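Local coordinates for uncharacterized protein (Methanosarcina mazei, PDB 3R6A) that is of unknown function but belongs to the glyoxalase/bleomycin resistance protein/dioxygenase superfamily and forms a two-chain assembly, at residues 24-34 and 46-54; 74-82 and 94-103. All coordinates share one frame; numbering follows the deposited sequence.

Contact 1 of 2, residues 24-34 and 46-54; sequences YEELLETPVAM and AQISTILLI
Met34 O and Gln47 N meet at 2.8 Å, and Met34 N gives an equally short bond to Gln47 O, closing one antiparallel hydrogen-bonded pair where the chain returns from helix 17-27 to the edge of the sheet. This helix-to-strand return and the hairpin it joins illustrate the βαβββ module of the glyoxalase/bleomycin resistance fold, in which a helix packs on a curved sheet. Met34 N lies in the carbonyl plane of Gln47 and its bond is nearly straight (169°), while Met34 O also receives a CA-H contact from Ala46. Farther from this pair the two segments separate, and a water spans them by donating to Val32 O and accepting from Ser49 N.

The apolar half is centred on Ile48. With CG1 anti to the backbone N (chi1 180°) and the chain extended beyond, its CD1 reaches under the last helical turn, 3.5 Å from Glu25 CG and 3.8 Å from Tyr24 CB. Leu28, within the Schellman motif that ends the helix and just before its positive-phi residue Glu29, sends CD1 among three partners: Ile48 CG1, Ser49 CB at 3.7 Å and Ile51 CD1. The ring of Tyr24 lies obliquely against Leu53, and its hydroxyl extends past the contact to hydrogen-bond with Asp109 and His107 of the second subunit. Just ahead of the type II' turn from Ile48 to Ile51, Gln47 reaches over with NE2 to Ser49 O in the turn, at 3.0 Å, approaching almost in line with the C=O, and Ser49 O lies only 4° out of the amide plane of Gln47.

Contact 2 of 2, residues 74-82 and 94-103; sequences DSLDKFKTF and PSKVPTGRNM
Pro94, at the start of the second segment, turns its ring toward helix 76-82 and shows how a helix is seated on a β-hairpin in this glyoxalase-type fold. The Lys80 chain, extended as far as CE, crosses the ring at about a right angle, with CE 3.7 Å from Pro94 CD, while Pro94 CB meets Leu76 CD1 at 4.0 Å. The lysine's charged end continues to a salt bridge with Glu84. From Val97 to Gly100 a type I turn reverses the chain, sending strand 100-103 back alongside the helix, their axes 15° apart.

Arg101 then uses both parts of its side chain. Its CB lies 3.7 Å from Leu76 CD1, and a bend at chi3 (62°) folds the guanidinium back so that the same methyl stands over the centre of one of its faces. At the edge of the group comes Asp77: Arg101 NH2 donates to Asp77 OD1 at 3.0 Å, nearly straight, from the syn side but tilted out of the carboxylate plane, and Arg101 NH1 makes a weak second bond to Asp77 OD2. The two planes are 33° apart, so this salt bridge is not a flat pairing.

Selenomethionine Met103 closes the series. It passes Leu76 in the opposite direction, Met103 CG 4.0 Å from Leu76 CD2, and its extended chain carries the terminal methyl beneath the first helical turn, where CE sits 3.8 Å from both Leu76 O and Lys80 N.

In the fold
The two contacts apply one principle, a helix joined to the β-sheet, at places about 24 Å apart (between centres) and on opposite sides of the chain's centre. Both are partly buried and reach the same sheet. Contact 1 brings the end of helix 17-27 and its exit loop to strands 44-48 and 51-55, combining apolar packing with backbone pairing and a water. Contact 2 places helix 76-84 against strands 89-97 and 100-106 through side chains, with an apolar centre and a salt bridge at its exposed margin. The second subunit touches both: contact 1 adds polar bonds from a tyrosine hydroxyl to its packing, whereas contact 2 meets it through Phe79 and Phe82, which pack against its Leu27.

Contact 1 of 2, residues 24-34 and 46-54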
ATOM      1  N   TYR B  24      10.877 -11.365   0.456  1.00 14.92           N
ATOM      2  CA  TYR B  24       9.615 -11.151   1.158  1.00 13.81           C
ATOM      3  C   TYR B  24       9.079 -12.393   1.850  1.00 14.96           C
ATOM      4  O   TYR B  24       8.414 -12.286   2.878  1.00 14.13           O
ATOM      5  CB  TYR B  24       8.572 -10.553   0.207  1.00 14.65           C
ATOM      6  CG  TYR B  24       8.939  -9.139  -0.170  1.00 13.63           C
ATOM      7  CD1 TYR B  24       8.876  -8.108   0.774  1.00 13.49           C
ATOM      8  CD2 TYR B  24       9.466  -8.848  -1.425  1.00 14.49           C
ATOM      9  CE1 TYR B  24       9.344  -6.832   0.476  1.00 14.38           C
ATOM     10  CE2 TYR B  24       9.937  -7.580  -1.730  1.00 14.00           C
ATOM     11  CZ  TYR B  24       9.880  -6.578  -0.777  1.00 15.68           C
ATOM     12  OH  TYR B  24      10.398  -5.338  -1.068  1.00 14.06           O
ATOM     13  N   GLU B  25       9.367 -13.576   1.308  1.00 14.39           N
ATOM     14  CA  GLU B  25       8.892 -14.800   1.950  1.00 14.95           C
ATOM     15  C   GLU B  25       9.596 -14.932   3.296  1.00 16.15           C
ATOM     16  O   GLU B  25       9.014 -15.393   4.278  1.00 15.80           O
ATOM     17  CB  GLU B  25       9.174 -16.012   1.052  1.00 16.10           C
ATOM     18  CG  GLU B  25       8.386 -15.947  -0.255  1.00 17.97           C
ATOM     19  CD  GLU B  25       8.778 -17.006  -1.265  1.00 19.22           C
ATOM     20  OE1 GLU B  25       9.938 -17.463  -1.235  1.00 19.35           O
ATOM     21  OE2 GLU B  25       7.922 -17.358  -2.106  1.00 22.49           O
ATOM     22  N   GLU B  26      10.848 -14.495   3.339  1.00 16.35           N
ATOM     23  CA  GLU B  26      11.631 -14.549   4.565  1.00 18.31           C
ATOM     24  C   GLU B  26      11.184 -13.457   5.538  1.00 17.42           C
ATOM     25  O   GLU B  26      10.926 -13.723   6.714  1.00 17.18           O
ATOM     26  CB  GLU B  26      13.114 -14.371   4.240  1.00 21.27           C
ATOM     27  CG  GLU B  26      13.689 -15.481   3.373  1.00 29.67           C
ATOM     28  CD  GLU B  26      14.007 -16.733   4.164  1.00 34.85           C
ATOM     29  OE1 GLU B  26      13.117 -17.232   4.885  1.00 38.11           O
ATOM     30  OE2 GLU B  26      15.154 -17.219   4.059  1.00 39.71           O
ATOM     31  N   LEU B  27      11.098 -12.226   5.038  1.00 14.77           N
ATOM     32  CA  LEU B  27      10.694 -11.087   5.863  1.00 15.66           C
ATOM     33  C   LEU B  27       9.310 -11.283   6.484  1.00 16.17           C
ATOM     34  O   LEU B  27       9.105 -11.014   7.672  1.00 15.21           O
ATOM     35  CB  LEU B  27      10.686  -9.811   5.022  1.00 15.18           C
ATOM     36  CG  LEU B  27      10.246  -8.534   5.740  1.00 14.33           C
ATOM     37  CD1 LEU B  27      11.329  -8.088   6.716  1.00 13.66           C
ATOM     38  CD2 LEU B  27       9.962  -7.449   4.708  1.00 15.17           C
ATOM     39  N   LEU B  28       8.370 -11.763   5.677  1.00 15.97           N
ATOM     40  CA  LEU B  28       7.001 -11.972   6.136  1.00 17.75           C
ATOM     41  C   LEU B  28       6.763 -13.371   6.692  1.00 19.25           C
ATOM     42  O   LEU B  28       5.645 -13.712   7.080  1.00 20.36           O
ATOM     43  CB  LEU B  28       6.028 -11.703   4.984  1.00 17.34           C
ATOM     44  CG  LEU B  28       6.123 -10.310   4.359  1.00 20.39           C
ATOM     45  CD1 LEU B  28       5.281 -10.247   3.101  1.00 23.58           C
ATOM     46  CD2 LEU B  28       5.664  -9.275   5.362  1.00 25.34           C
ATOM     47  N   GLU B  29       7.814 -14.183   6.723  1.00 19.68           N
ATOM     48  CA  GLU B  29       7.711 -15.540   7.241  1.00 23.12           C
ATOM     49  C   GLU B  29       6.503 -16.258   6.643  1.00 23.35           C
ATOM     50  O   GLU B  29       5.682 -16.829   7.359  1.00 24.17           O
ATOM     51  CB  GLU B  29       7.611 -15.500   8.768  1.00 26.79           C
ATOM     52  CG  GLU B  29       8.652 -14.585   9.392  1.00 31.39           C
ATOM     53  CD  GLU B  29       8.505 -14.451  10.894  1.00 35.23           C
ATOM     54  OE1 GLU B  29       7.365 -14.268  11.369  1.00 36.04           O
ATOM     55  OE2 GLU B  29       9.536 -14.514  11.595  1.00 38.37           O
ATOM     56  N   THR B  30       6.406 -16.204   5.318  1.00 21.93           N
ATOM     57  CA  THR B  30       5.334 -16.853   4.571  1.00 23.21           C
ATOM     58  C   THR B  30       6.022 -17.561   3.407  1.00 22.15           C
ATOM     59  O   THR B  30       6.575 -16.911   2.524  1.00 22.05           O
ATOM     60  CB  THR B  30       4.336 -15.827   4.018  1.00 24.66           C
ATOM     61  OG1 THR B  30       3.842 -15.009   5.088  1.00 29.43           O
ATOM     62  CG2 THR B  30       3.168 -16.542   3.360  1.00 28.22           C
ATOM     63  N   PRO B  31       5.994 -18.906   3.394  1.00 21.25           N
ATOM     64  CA  PRO B  31       6.618 -19.732   2.357  1.00 20.38           C
ATOM     65  C   PRO B  31       5.882 -19.868   1.029  1.00 20.33           C
ATOM     66  O   PRO B  31       6.285 -20.653   0.170  1.00 19.80           O
ATOM     67  CB  PRO B  31       6.781 -21.073   3.056  1.00 21.89           C
ATOM     68  CG  PRO B  31       5.531 -21.151   3.853  1.00 20.96           C
ATOM     69  CD  PRO B  31       5.413 -19.758   4.449  1.00 22.33           C
ATOM     70  N   VAL B  32       4.807 -19.113   0.854  1.00 19.79           N
ATOM     71  CA  VAL B  32       4.067 -19.182  -0.399  1.00 21.15           C
ATOM     72  C   VAL B  32       3.590 -17.815  -0.860  1.00 22.06           C
ATOM     73  O   VAL B  32       3.376 -16.906  -0.055  1.00 20.63           O
ATOM     74  CB  VAL B  32       2.848 -20.114  -0.285  1.00 22.45           C
ATOM     75  CG1 VAL B  32       3.314 -21.549  -0.042  1.00 24.00           C
ATOM     76  CG2 VAL B  32       1.946 -19.653   0.839  1.00 24.66           C
ATOM     77  N   ALA B  33       3.440 -17.682  -2.171  1.00 20.04           N
ATOM     78  CA  ALA B  33       2.979 -16.442  -2.771  1.00 19.54           C
ATOM     79  C   ALA B  33       2.094 -16.819  -3.943  1.00 19.95           C
ATOM     80  O   ALA B  33       2.187 -17.934  -4.465  1.00 22.38           O
ATOM     81  CB  ALA B  33       4.163 -15.621  -3.253  1.00 19.26           C
HETATM   82  N   MSE B  34       1.229 -15.900  -4.351  1.00 16.42           N
HETATM   83  CA  MSE B  34       0.340 -16.167  -5.467  1.00 19.76           C
HETATM   84  C   MSE B  34       0.836 -15.468  -6.725  1.00 18.78           C
HETATM   85  O   MSE B  34       1.427 -14.390  -6.658  1.00 18.39           O
HETATM   86  CB  MSE B  34      -1.081 -15.681  -5.154  1.00 25.75           C
HETATM   87  CG  MSE B  34      -1.723 -16.306  -3.926  1.00 36.64           C
HETATM   88 SE   MSE B  34      -1.847 -18.235  -4.025  1.00 55.33          SE
HETATM   89  CE  MSE B  34      -0.347 -18.664  -2.895  1.00 47.52           C
ATOM     90  N   ALA B  46       2.659 -10.698  -8.507  1.00 14.58           N
ATOM     91  CA  ALA B  46       2.661 -11.700  -7.443  1.00 14.15           C
ATOM     92  C   ALA B  46       2.076 -11.081  -6.180  1.00 14.59           C
ATOM     93  O   ALA B  46       2.121  -9.863  -5.998  1.00 15.59           O
ATOM     94  CB  ALA B  46       4.081 -12.179  -7.167  1.00 15.45           C
ATOM     95  N   GLN B  47       1.501 -11.910  -5.316  1.00 14.08           N
ATOM     96  CA  GLN B  47       0.975 -11.396  -4.057  1.00 13.20           C
ATOM     97  C   GLN B  47       1.518 -12.228  -2.915  1.00 14.78           C
ATOM     98  O   GLN B  47       1.463 -13.457  -2.955  1.00 15.71           O
ATOM     99  CB  GLN B  47      -0.556 -11.440  -4.007  1.00 13.31           C
ATOM    100  CG  GLN B  47      -1.109 -10.799  -2.718  1.00 14.73           C
ATOM    101  CD  GLN B  47      -2.620 -10.889  -2.595  1.00 16.36           C
ATOM    102  OE1 GLN B  47      -3.334 -10.863  -3.591  1.00 18.09           O
ATOM    103  NE2 GLN B  47      -3.111 -10.978  -1.360  1.00 16.00           N
ATOM    104  N   ILE B  48       2.065 -11.557  -1.909  1.00 14.03           N
ATOM    105  CA  ILE B  48       2.579 -12.234  -0.726  1.00 15.45           C
ATOM    106  C   ILE B  48       2.000 -11.436   0.438  1.00 14.30           C
ATOM    107  O   ILE B  48       2.181 -10.217   0.508  1.00 13.32           O
ATOM    108  CB  ILE B  48       4.121 -12.246  -0.715  1.00 14.99           C
ATOM    109  CG1 ILE B  48       4.620 -12.958   0.544  1.00 19.45           C
ATOM    110  CG2 ILE B  48       4.661 -10.836  -0.829  1.00 17.60           C
ATOM    111  CD1 ILE B  48       6.059 -13.401   0.455  1.00 20.01           C
ATOM    112  N   SER B  49       1.288 -12.116   1.336  1.00 14.60           N
ATOM    113  CA  SER B  49       0.609 -11.429   2.436  1.00 14.13           C
ATOM    114  C   SER B  49      -0.293 -10.408   1.719  1.00 14.72           C
ATOM    115  O   SER B  49      -0.945 -10.768   0.734  1.00 14.35           O
ATOM    116  CB  SER B  49       1.610 -10.722   3.355  1.00 15.17           C
ATOM    117  OG  SER B  49       0.942 -10.127   4.458  1.00 17.80           O
ATOM    118  N   THR B  50      -0.330  -9.160   2.189  1.00 13.65           N
ATOM    119  CA  THR B  50      -1.154  -8.126   1.545  1.00 14.30           C
ATOM    120  C   THR B  50      -0.332  -7.199   0.658  1.00 15.16           C
ATOM    121  O   THR B  50      -0.702  -6.049   0.414  1.00 15.37           O
ATOM    122  CB  THR B  50      -1.941  -7.271   2.578  1.00 14.87           C
ATOM    123  OG1 THR B  50      -1.038  -6.633   3.487  1.00 13.67           O
ATOM    124  CG2 THR B  50      -2.897  -8.154   3.360  1.00 17.43           C
ATOM    125  N   ILE B  51       0.789  -7.714   0.171  1.00 13.74           N
ATOM    126  CA  ILE B  51       1.657  -6.950  -0.708  1.00 13.50           C
ATOM    127  C   ILE B  51       1.542  -7.466  -2.137  1.00 14.85           C
ATOM    128  O   ILE B  51       1.589  -8.666  -2.369  1.00 12.59           O
ATOM    129  CB  ILE B  51       3.129  -7.079  -0.291  1.00 15.77           C
ATOM    130  CG1 ILE B  51       3.344  -6.424   1.072  1.00 15.33           C
ATOM    131  CG2 ILE B  51       4.028  -6.426  -1.336  1.00 17.42           C
ATOM    132  CD1 ILE B  51       4.743  -6.577   1.592  1.00 19.82           C
ATOM    133  N   LEU B  52       1.388  -6.549  -3.086  1.00 13.32           N
ATOM    134  CA  LEU B  52       1.323  -6.913  -4.491  1.00 14.11           C
ATOM    135  C   LEU B  52       2.670  -6.521  -5.067  1.00 14.50           C
ATOM    136  O   LEU B  52       3.038  -5.343  -5.039  1.00 14.74           O
ATOM    137  CB  LEU B  52       0.223  -6.136  -5.229  1.00 14.80           C
ATOM    138  CG  LEU B  52      -1.235  -6.569  -5.075  1.00 18.48           C
ATOM    139  CD1 LEU B  52      -2.134  -5.612  -5.855  1.00 20.85           C
ATOM    140  CD2 LEU B  52      -1.406  -7.990  -5.597  1.00 20.13           C
ATOM    141  N   LEU B  53       3.416  -7.507  -5.557  1.00 13.42           N
ATOM    142  CA  LEU B  53       4.716  -7.259  -6.166  1.00 14.90           C
ATOM    143  C   LEU B  53       4.530  -7.193  -7.678  1.00 16.12           C
ATOM    144  O   LEU B  53       4.073  -8.156  -8.299  1.00 14.34           O
ATOM    145  CB  LEU B  53       5.700  -8.382  -5.820  1.00 16.83           C
ATOM    146  CG  LEU B  53       6.227  -8.460  -4.393  1.00 20.64           C
ATOM    147  CD1 LEU B  53       7.081  -9.720  -4.238  1.00 23.04           C
ATOM    148  CD2 LEU B  53       7.056  -7.214  -4.075  1.00 23.05           C
ATOM    149  N   ILE B  54       4.876  -6.047  -8.258  1.00 14.38           N
ATOM    150  CA  ILE B  54       4.756  -5.829  -9.696  1.00 15.37           C
ATOM    151  C   ILE B  54       6.178  -5.730 -10.245  1.00 15.25           C
ATOM    152  O   ILE B  54       6.930  -4.839  -9.854  1.00 14.50           O
ATOM    153  CB  ILE B  54       3.989  -4.522  -9.969  1.00 17.01           C
ATOM    154  CG1 ILE B  54       2.634  -4.577  -9.256  1.00 19.82           C
ATOM    155  CG2 ILE B  54       3.808  -4.318 -11.470  1.00 17.96           C
ATOM    156  CD1 ILE B  54       1.858  -3.287  -9.306  1.00 21.10           C
TER
HETATM  157  O   HOH W   1       1.217 -15.031   0.507  1.00 29.83           O

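Contact 2 of 2, residues 74-82 and 94-103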
ATOM      1  N   ASP B  74     -15.871  -6.801  -2.869  1.00 22.02           N
ATOM      2  CA  ASP B  74     -16.878  -7.815  -3.147  1.00 27.66           C
ATOM      3  C   ASP B  74     -17.643  -7.506  -4.434  1.00 28.42           C
ATOM      4  O   ASP B  74     -17.967  -8.411  -5.204  1.00 29.53           O
ATOM      5  CB  ASP B  74     -17.851  -7.914  -1.967  1.00 29.89           C
ATOM      6  CG  ASP B  74     -18.721  -6.680  -1.818  1.00 33.31           C
ATOM      7  OD1 ASP B  74     -18.241  -5.565  -2.114  1.00 35.42           O
ATOM      8  OD2 ASP B  74     -19.887  -6.823  -1.392  1.00 37.18           O
ATOM      9  N   SER B  75     -17.915  -6.227  -4.672  1.00 29.20           N
ATOM     10  CA  SER B  75     -18.660  -5.822  -5.859  1.00 29.62           C
ATOM     11  C   SER B  75     -18.199  -4.500  -6.468  1.00 27.05           C
ATOM     12  O   SER B  75     -18.367  -3.443  -5.862  1.00 29.13           O
ATOM     13  CB  SER B  75     -20.148  -5.724  -5.512  1.00 29.86           C
ATOM     14  OG  SER B  75     -20.885  -5.113  -6.558  1.00 33.38           O
ATOM     15  N   LEU B  76     -17.635  -4.553  -7.672  1.00 25.37           N
ATOM     16  CA  LEU B  76     -17.177  -3.333  -8.341  1.00 23.55           C
ATOM     17  C   LEU B  76     -18.321  -2.362  -8.584  1.00 24.24           C
ATOM     18  O   LEU B  76     -18.186  -1.163  -8.363  1.00 22.36           O
ATOM     19  CB  LEU B  76     -16.549  -3.631  -9.704  1.00 22.96           C
ATOM     20  CG  LEU B  76     -15.107  -4.094  -9.882  1.00 23.19           C
ATOM     21  CD1 LEU B  76     -14.748  -3.938 -11.363  1.00 20.35           C
ATOM     22  CD2 LEU B  76     -14.158  -3.278  -9.022  1.00 20.82           C
ATOM     23  N   ASP B  77     -19.444  -2.890  -9.058  1.00 24.99           N
ATOM     24  CA  ASP B  77     -20.600  -2.061  -9.369  1.00 26.91           C
ATOM     25  C   ASP B  77     -21.082  -1.199  -8.210  1.00 26.03           C
ATOM     26  O   ASP B  77     -21.397  -0.026  -8.401  1.00 26.41           O
ATOM     27  CB  ASP B  77     -21.735  -2.940  -9.891  1.00 31.28           C
ATOM     28  CG  ASP B  77     -21.305  -3.794 -11.063  1.00 34.98           C
ATOM     29  OD1 ASP B  77     -20.724  -3.236 -12.018  1.00 37.07           O
ATOM     30  OD2 ASP B  77     -21.541  -5.021 -11.030  1.00 39.25           O
ATOM     31  N   LYS B  78     -21.143  -1.773  -7.013  1.00 25.39           N
ATOM     32  CA  LYS B  78     -21.584  -1.021  -5.844  1.00 26.87           C
ATOM     33  C   LYS B  78     -20.635   0.141  -5.563  1.00 25.59           C
ATOM     34  O   LYS B  78     -21.068   1.259  -5.270  1.00 23.65           O
ATOM     35  CB  LYS B  78     -21.659  -1.940  -4.621  1.00 29.55           C
ATOM     36  CG  LYS B  78     -23.079  -2.193  -4.120  1.00 35.70           C
ATOM     37  CD  LYS B  78     -23.962  -2.811  -5.191  1.00 38.63           C
ATOM     38  CE  LYS B  78     -23.550  -4.241  -5.513  1.00 41.58           C
ATOM     39  NZ  LYS B  78     -24.431  -4.850  -6.555  1.00 42.83           N
ATOM     40  N   PHE B  79     -19.336  -0.126  -5.660  1.00 22.95           N
ATOM     41  CA  PHE B  79     -18.328   0.904  -5.424  1.00 21.22           C
ATOM     42  C   PHE B  79     -18.328   1.952  -6.528  1.00 21.07           C
ATOM     43  O   PHE B  79     -18.144   3.136  -6.266  1.00 20.54           O
ATOM     44  CB  PHE B  79     -16.937   0.269  -5.303  1.00 20.41           C
ATOM     45  CG  PHE B  79     -16.642  -0.273  -3.935  1.00 18.51           C
ATOM     46  CD1 PHE B  79     -16.192   0.572  -2.924  1.00 18.51           C
ATOM     47  CD2 PHE B  79     -16.858  -1.616  -3.639  1.00 19.47           C
ATOM     48  CE1 PHE B  79     -15.963   0.092  -1.636  1.00 17.51           C
ATOM     49  CE2 PHE B  79     -16.632  -2.109  -2.352  1.00 18.44           C
ATOM     50  CZ  PHE B  79     -16.184  -1.254  -1.349  1.00 17.27           C
ATOM     51  N   LYS B  80     -18.543   1.516  -7.764  1.00 21.66           N
ATOM     52  CA  LYS B  80     -18.568   2.438  -8.891  1.00 22.64           C
ATOM     53  C   LYS B  80     -19.636   3.500  -8.657  1.00 23.18           C
ATOM     54  O   LYS B  80     -19.388   4.692  -8.835  1.00 23.33           O
ATOM     55  CB  LYS B  80     -18.856   1.679 -10.189  1.00 23.15           C
ATOM     56  CG  LYS B  80     -18.824   2.536 -11.444  1.00 24.48           C
ATOM     57  CD  LYS B  80     -18.959   1.666 -12.689  1.00 27.16           C
ATOM     58  CE  LYS B  80     -18.938   2.499 -13.962  1.00 29.47           C
ATOM     59  NZ  LYS B  80     -20.113   3.406 -14.055  1.00 32.84           N
ATOM     60  N   THR B  81     -20.819   3.057  -8.247  1.00 23.95           N
ATOM     61  CA  THR B  81     -21.929   3.961  -7.983  1.00 24.21           C
ATOM     62  C   THR B  81     -21.569   4.946  -6.876  1.00 23.90           C
ATOM     63  O   THR B  81     -21.695   6.155  -7.044  1.00 25.27           O
ATOM     64  CB  THR B  81     -23.191   3.178  -7.575  1.00 26.10           C
ATOM     65  OG1 THR B  81     -23.541   2.266  -8.624  1.00 26.69           O
ATOM     66  CG2 THR B  81     -24.362   4.133  -7.324  1.00 26.48           C
ATOM     67  N   PHE B  82     -21.108   4.422  -5.744  1.00 23.77           N
ATOM     68  CA  PHE B  82     -20.724   5.265  -4.617  1.00 22.61           C
ATOM     69  C   PHE B  82     -19.678   6.287  -5.042  1.00 21.61           C
ATOM     70  O   PHE B  82     -19.803   7.477  -4.762  1.00 21.31           O
ATOM     71  CB  PHE B  82     -20.151   4.412  -3.480  1.00 23.43           C
ATOM     72  CG  PHE B  82     -19.612   5.219  -2.330  1.00 24.68           C
ATOM     73  CD1 PHE B  82     -20.463   5.703  -1.342  1.00 26.47           C
ATOM     74  CD2 PHE B  82     -18.256   5.527  -2.256  1.00 23.96           C
ATOM     75  CE1 PHE B  82     -19.972   6.484  -0.294  1.00 27.59           C
ATOM     76  CE2 PHE B  82     -17.753   6.307  -1.214  1.00 25.55           C
ATOM     77  CZ  PHE B  82     -18.613   6.786  -0.230  1.00 26.70           C
ATOM     78  N   PRO B  94     -15.073  -0.406 -15.630  1.00 20.29           N
ATOM     79  CA  PRO B  94     -14.831  -1.834 -15.365  1.00 20.68           C
ATOM     80  C   PRO B  94     -14.454  -2.645 -16.605  1.00 21.80           C
ATOM     81  O   PRO B  94     -15.035  -2.474 -17.681  1.00 19.81           O
ATOM     82  CB  PRO B  94     -16.152  -2.304 -14.768  1.00 21.15           C
ATOM     83  CG  PRO B  94     -16.676  -1.076 -14.090  1.00 23.15           C
ATOM     84  CD  PRO B  94     -16.387   0.003 -15.106  1.00 21.17           C
ATOM     85  N   SER B  95     -13.477  -3.531 -16.446  1.00 19.45           N
ATOM     86  CA  SER B  95     -13.018  -4.370 -17.542  1.00 21.40           C
ATOM     87  C   SER B  95     -12.809  -5.783 -17.046  1.00 21.84           C
ATOM     88  O   SER B  95     -12.385  -5.995 -15.910  1.00 20.66           O
ATOM     89  CB  SER B  95     -11.693  -3.847 -18.104  1.00 25.49           C
ATOM     90  OG  SER B  95     -11.832  -2.528 -18.596  1.00 30.54           O
ATOM     91  N   LYS B  96     -13.103  -6.752 -17.902  1.00 21.45           N
ATOM     92  CA  LYS B  96     -12.923  -8.144 -17.539  1.00 22.03           C
ATOM     93  C   LYS B  96     -11.445  -8.509 -17.635  1.00 22.02           C
ATOM     94  O   LYS B  96     -10.752  -8.110 -18.574  1.00 22.94           O
ATOM     95  CB  LYS B  96     -13.749  -9.042 -18.467  1.00 24.84           C
ATOM     96  CG  LYS B  96     -15.252  -8.792 -18.375  1.00 28.14           C
ATOM     97  CD  LYS B  96     -16.044  -9.641 -19.365  1.00 34.07           C
ATOM     98  CE  LYS B  96     -15.925 -11.129 -19.060  1.00 34.27           C
ATOM     99  NZ  LYS B  96     -16.774 -11.950 -19.978  1.00 37.01           N
ATOM    100  N   VAL B  97     -10.962  -9.248 -16.645  1.00 19.57           N
ATOM    101  CA  VAL B  97      -9.577  -9.701 -16.624  1.00 20.01           C
ATOM    102  C   VAL B  97      -9.614 -11.172 -16.224  1.00 18.88           C
ATOM    103  O   VAL B  97     -10.623 -11.653 -15.710  1.00 18.86           O
ATOM    104  CB  VAL B  97      -8.717  -8.882 -15.620  1.00 19.17           C
ATOM    105  CG1 VAL B  97      -8.598  -7.440 -16.099  1.00 21.71           C
ATOM    106  CG2 VAL B  97      -9.337  -8.923 -14.231  1.00 17.41           C
ATOM    107  N   PRO B  98      -8.523 -11.912 -16.464  1.00 20.18           N
ATOM    108  CA  PRO B  98      -8.501 -13.336 -16.108  1.00 20.45           C
ATOM    109  C   PRO B  98      -8.967 -13.670 -14.695  1.00 19.63           C
ATOM    110  O   PRO B  98      -9.615 -14.697 -14.471  1.00 19.40           O
ATOM    111  CB  PRO B  98      -7.044 -13.722 -16.348  1.00 21.13           C
ATOM    112  CG  PRO B  98      -6.679 -12.869 -17.520  1.00 21.82           C
ATOM    113  CD  PRO B  98      -7.267 -11.520 -17.130  1.00 20.85           C
ATOM    114  N   THR B  99      -8.646 -12.803 -13.738  1.00 20.21           N
ATOM    115  CA  THR B  99      -9.022 -13.040 -12.352  1.00 19.21           C
ATOM    116  C   THR B  99     -10.388 -12.474 -11.959  1.00 19.25           C
ATOM    117  O   THR B  99     -10.834 -12.666 -10.835  1.00 20.24           O
ATOM    118  CB  THR B  99      -7.961 -12.466 -11.388  1.00 19.93           C
ATOM    119  OG1 THR B  99      -7.758 -11.075 -11.672  1.00 21.16           O
ATOM    120  CG2 THR B  99      -6.641 -13.204 -11.549  1.00 20.47           C
ATOM    121  N   GLY B 100     -11.049 -11.782 -12.883  1.00 18.79           N
ATOM    122  CA  GLY B 100     -12.352 -11.215 -12.579  1.00 18.23           C
ATOM    123  C   GLY B 100     -12.600  -9.918 -13.324  1.00 18.08           C
ATOM    124  O   GLY B 100     -12.690  -9.910 -14.546  1.00 16.64           O
ATOM    125  N   ARG B 101     -12.710  -8.817 -12.587  1.00 16.81           N
ATOM    126  CA  ARG B 101     -12.940  -7.510 -13.205  1.00 18.20           C
ATOM    127  C   ARG B 101     -12.210  -6.438 -12.413  1.00 17.86           C
ATOM    128  O   ARG B 101     -12.122  -6.524 -11.193  1.00 18.55           O
ATOM    129  CB  ARG B 101     -14.431  -7.167 -13.206  1.00 19.36           C
ATOM    130  CG  ARG B 101     -15.315  -8.095 -14.006  1.00 25.68           C
ATOM    131  CD  ARG B 101     -16.771  -7.873 -13.614  1.00 30.11           C
ATOM    132  NE  ARG B 101     -17.228  -6.517 -13.908  1.00 33.42           N
ATOM    133  CZ  ARG B 101     -18.129  -5.860 -13.183  1.00 33.88           C
ATOM    134  NH1 ARG B 101     -18.666  -6.429 -12.113  1.00 36.14           N
ATOM    135  NH2 ARG B 101     -18.501  -4.639 -13.530  1.00 35.39           N
ATOM    136  N   ASN B 102     -11.688  -5.428 -13.101  1.00 16.00           N
ATOM    137  CA  ASN B 102     -10.996  -4.344 -12.407  1.00 17.99           C
ATOM    138  C   ASN B 102     -11.422  -3.007 -12.988  1.00 17.30           C
ATOM    139  O   ASN B 102     -12.058  -2.943 -14.039  1.00 17.13           O
ATOM    140  CB  ASN B 102      -9.472  -4.415 -12.571  1.00 20.20           C
ATOM    141  CG  ASN B 102      -8.896  -5.795 -12.335  1.00 26.99           C
ATOM    142  OD1 ASN B 102      -9.368  -6.552 -11.492  1.00 28.20           O
ATOM    143  ND2 ASN B 102      -7.834  -6.114 -13.072  1.00 28.26           N
HETATM  144  N   MSE B 103     -11.058  -1.945 -12.277  1.00 16.03           N
HETATM  145  CA  MSE B 103     -11.298  -0.575 -12.715  1.00 15.59           C
HETATM  146  C   MSE B 103     -10.313   0.286 -11.945  1.00 15.84           C
HETATM  147  O   MSE B 103      -9.896  -0.065 -10.838  1.00 16.35           O
HETATM  148  CB  MSE B 103     -12.735  -0.117 -12.441  1.00 15.42           C
HETATM  149  CG  MSE B 103     -13.118   0.002 -10.983  1.00 17.60           C
HETATM  150 SE   MSE B 103     -14.917   0.721 -10.810  1.00 26.06          SE
HETATM  151  CE  MSE B 103     -15.013   0.786  -8.875  1.00 19.15           C
TER